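Local coordinates for protein putative cytidylyltransferase (Burkholderia pseudomallei, PDB 5X9Q) that probably catalyses adenylyl transfer from ATP to D-glycero-beta-D-manno-heptose 1-phosphate, giving ADP-heptose and diphosphate for heptose biosynthesis, at residues A[44-49]-A[86-91]. Residues are numbered along the deposited sequence; the frame is centred on the assembly and turned at random.
Sequences VFDILH and PINVQE
The carboxylate of Asp-46 lies between Pro-86 and Ile-87. The contact belongs to the Rossmann-like nucleotidyltransferase fold, a five-stranded parallel sheet flanked by helices. CB of Pro-86 sits over one face of the carboxylate, 3.6 Å from Asp-46 CG, with the two side chains crossing at about a right angle. On the other face Ile-87 CG1 comes in obliquely, 3.6 Å from Asp-46 OD1. The oxygen edge of the carboxylate meets the backbone N-H groups of Ile-87 and Asn-88. OD2 accepts the N-H of Ile-87 on its syn lone pair (2.9 Å), while OD1 takes a weak, bent bond from Asn-88 N at 3.2 Å. With chi1 at -153°, Asp-46 CG extends roughly anti to its own N, carrying both oxygens across to residues 86-88.

Residues 44-49 leave strand 38-43 and run into the HxGH signature, which begins at His-49 and in this family typically engages the nucleotide phosphates. His-49 also caps helix 50-62, its ND1 bonding weakly to Gly-51 N. The bonds of Asp-46 join this loop to the lead-in of helix 90-98, whose N-cap is Val-89. Arg-93 on that helix adds a second bridge, hydrogen-bonding to the carbonyls of both Val-44 and Asn-88.

Apolar packing borders the polar centre. CD1 of Ile-47 meets CD1 of Ile-87 at 3.9 Å, and these two side chains pack against Arg-169 and Lys-166, respectively, of the second subunit. Val-44 CG1 makes a looser contact with Pro-86 CB.

The amide of Asn-88 reaches the Asp-46 backbone instead of its carboxylate: ND2 donates to Asp-46 O at 3.2 Å, nearly straight at 163°, with that oxygen almost in the amide plane but the donor tilted 28° from the carbonyl plane.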
loop_
_atom_site.group_PDB
_atom_site.type_symbol
_atom_site.label_atom_id
_atom_site.label_comp_id
_atom_site.label_asym_id
_atom_site.label_seq_id
_atom_site.Cartn_x
_atom_site.Cartn_y
_atom_site.Cartn_z
ATOM N N VAL A 44 -5.546 5.327 -12.861
ATOM C CA VAL A 44 -6.538 5.950 -12.016
ATOM C C VAL A 44 -6.232 5.574 -10.568
ATOM O O VAL A 44 -6.177 6.431 -9.680
ATOM C CB VAL A 44 -7.968 5.531 -12.431
ATOM C CG1 VAL A 44 -8.960 6.146 -11.493
ATOM C CG2 VAL A 44 -8.224 5.992 -13.882
ATOM N N PHE A 45 -5.995 4.282 -10.369
ATOM C CA PHE A 45 -5.696 3.715 -9.071
ATOM C C PHE A 45 -6.777 4.094 -8.053
ATOM O O PHE A 45 -6.441 4.553 -6.954
ATOM C CB PHE A 45 -4.316 4.180 -8.595
ATOM C CG PHE A 45 -3.184 3.748 -9.493
ATOM C CD1 PHE A 45 -2.719 2.450 -9.465
ATOM C CD2 PHE A 45 -2.574 4.646 -10.340
ATOM C CE1 PHE A 45 -1.672 2.045 -10.283
ATOM C CE2 PHE A 45 -1.518 4.250 -11.155
ATOM C CZ PHE A 45 -1.076 2.950 -11.127
ATOM N N ASP A 46 -8.053 3.890 -8.422
ATOM C CA ASP A 46 -9.207 4.233 -7.562
ATOM C C ASP A 46 -9.167 3.452 -6.259
ATOM O O ASP A 46 -9.154 4.033 -5.181
ATOM C CB ASP A 46 -10.547 3.964 -8.266
ATOM C CG ASP A 46 -11.689 4.871 -7.744
ATOM O OD1 ASP A 46 -11.448 5.678 -6.814
ATOM O OD2 ASP A 46 -12.850 4.732 -8.210
ATOM N N ILE A 47 -9.184 2.128 -6.373
ATOM C CA ILE A 47 -8.994 1.221 -5.239
ATOM C C ILE A 47 -7.775 0.357 -5.490
ATOM O O ILE A 47 -7.744 -0.380 -6.473
ATOM C CB ILE A 47 -10.210 0.307 -4.996
ATOM C CG1 ILE A 47 -11.404 1.143 -4.563
ATOM C CG2 ILE A 47 -9.935 -0.671 -3.871
ATOM C CD1 ILE A 47 -12.680 0.363 -4.564
ATOM N N LEU A 48 -6.764 0.470 -4.626
ATOM C CA LEU A 48 -5.556 -0.332 -4.780
ATOM C C LEU A 48 -5.864 -1.780 -4.514
ATOM O O LEU A 48 -6.508 -2.110 -3.517
ATOM C CB LEU A 48 -4.441 0.124 -3.841
ATOM C CG LEU A 48 -3.557 1.303 -4.213
ATOM C CD1 LEU A 48 -2.491 1.463 -3.160
ATOM C CD2 LEU A 48 -2.897 1.001 -5.523
ATOM N N HIS A 49 -5.360 -2.648 -5.381
ATOM C CA HIS A 49 -5.432 -4.070 -5.130
ATOM C C HIS A 49 -4.040 -4.652 -5.322
ATOM O O HIS A 49 -3.102 -3.933 -5.674
ATOM C CB HIS A 49 -6.446 -4.753 -6.050
ATOM C CG HIS A 49 -6.226 -4.475 -7.501
ATOM N ND1 HIS A 49 -5.170 -5.014 -8.212
ATOM C CD2 HIS A 49 -6.968 -3.784 -8.401
ATOM C CE1 HIS A 49 -5.239 -4.616 -9.470
ATOM N NE2 HIS A 49 -6.321 -3.868 -9.612
ATOM N N PRO A 86 -14.560 8.107 -10.327
ATOM C CA PRO A 86 -13.804 7.392 -9.304
ATOM C C PRO A 86 -14.383 7.770 -7.960
ATOM O O PRO A 86 -14.755 8.924 -7.746
ATOM C CB PRO A 86 -12.394 7.962 -9.454
ATOM C CG PRO A 86 -12.607 9.339 -9.981
ATOM C CD PRO A 86 -13.810 9.250 -10.877
ATOM N N ILE A 87 -14.465 6.802 -7.063
ATOM C CA ILE A 87 -15.041 7.046 -5.728
ATOM C C ILE A 87 -14.142 7.791 -4.737
ATOM O O ILE A 87 -14.570 8.158 -3.643
ATOM C CB ILE A 87 -15.505 5.729 -5.075
ATOM C CG1 ILE A 87 -14.301 4.848 -4.733
ATOM C CG2 ILE A 87 -16.469 4.990 -5.990
ATOM C CD1 ILE A 87 -14.627 3.707 -3.795
ATOM N N ASN A 88 -12.899 8.001 -5.140
ATOM C CA ASN A 88 -11.903 8.666 -4.371
ATOM C C ASN A 88 -11.455 9.784 -5.222
ATOM O O ASN A 88 -11.329 9.674 -6.442
ATOM C CB ASN A 88 -10.734 7.728 -4.072
ATOM C CG ASN A 88 -10.937 6.932 -2.798
ATOM O OD1 ASN A 88 -11.362 7.474 -1.776
ATOM N ND2 ASN A 88 -10.632 5.642 -2.850
ATOM N N VAL A 89 -11.245 10.911 -4.551
ATOM C CA VAL A 89 -10.812 12.136 -5.188
ATOM C C VAL A 89 -9.334 12.004 -5.493
ATOM O O VAL A 89 -8.595 11.323 -4.784
ATOM C CB VAL A 89 -11.081 13.365 -4.299
ATOM C CG1 VAL A 89 -12.577 13.584 -4.137
ATOM C CG2 VAL A 89 -10.410 13.195 -2.944
ATOM N N GLN A 90 -8.914 12.661 -6.562
ATOM C CA GLN A 90 -7.528 12.619 -6.988
ATOM C C GLN A 90 -6.441 12.814 -5.942
ATOM O O GLN A 90 -5.313 12.359 -6.140
ATOM C CB GLN A 90 -7.241 13.717 -8.007
ATOM C CG GLN A 90 -5.966 13.502 -8.810
ATOM C CD GLN A 90 -5.584 14.745 -9.590
ATOM O OE1 GLN A 90 -6.386 15.673 -9.729
ATOM N NE2 GLN A 90 -4.382 14.748 -10.150
ATOM N N GLU A 91 -6.760 13.484 -4.834
ATOM C CA GLU A 91 -5.711 13.762 -3.850
ATOM C C GLU A 91 -5.591 12.492 -3.024
ATOM O O GLU A 91 -4.505 12.087 -2.639
ATOM C CB GLU A 91 -6.007 14.948 -2.937
ATOM C CG GLU A 91 -4.809 15.260 -2.021
ATOM C CD GLU A 91 -5.173 16.152 -0.844
ATOM O OE1 GLU A 91 -6.114 16.969 -0.974
ATOM O OE2 GLU A 91 -4.537 16.006 0.225
#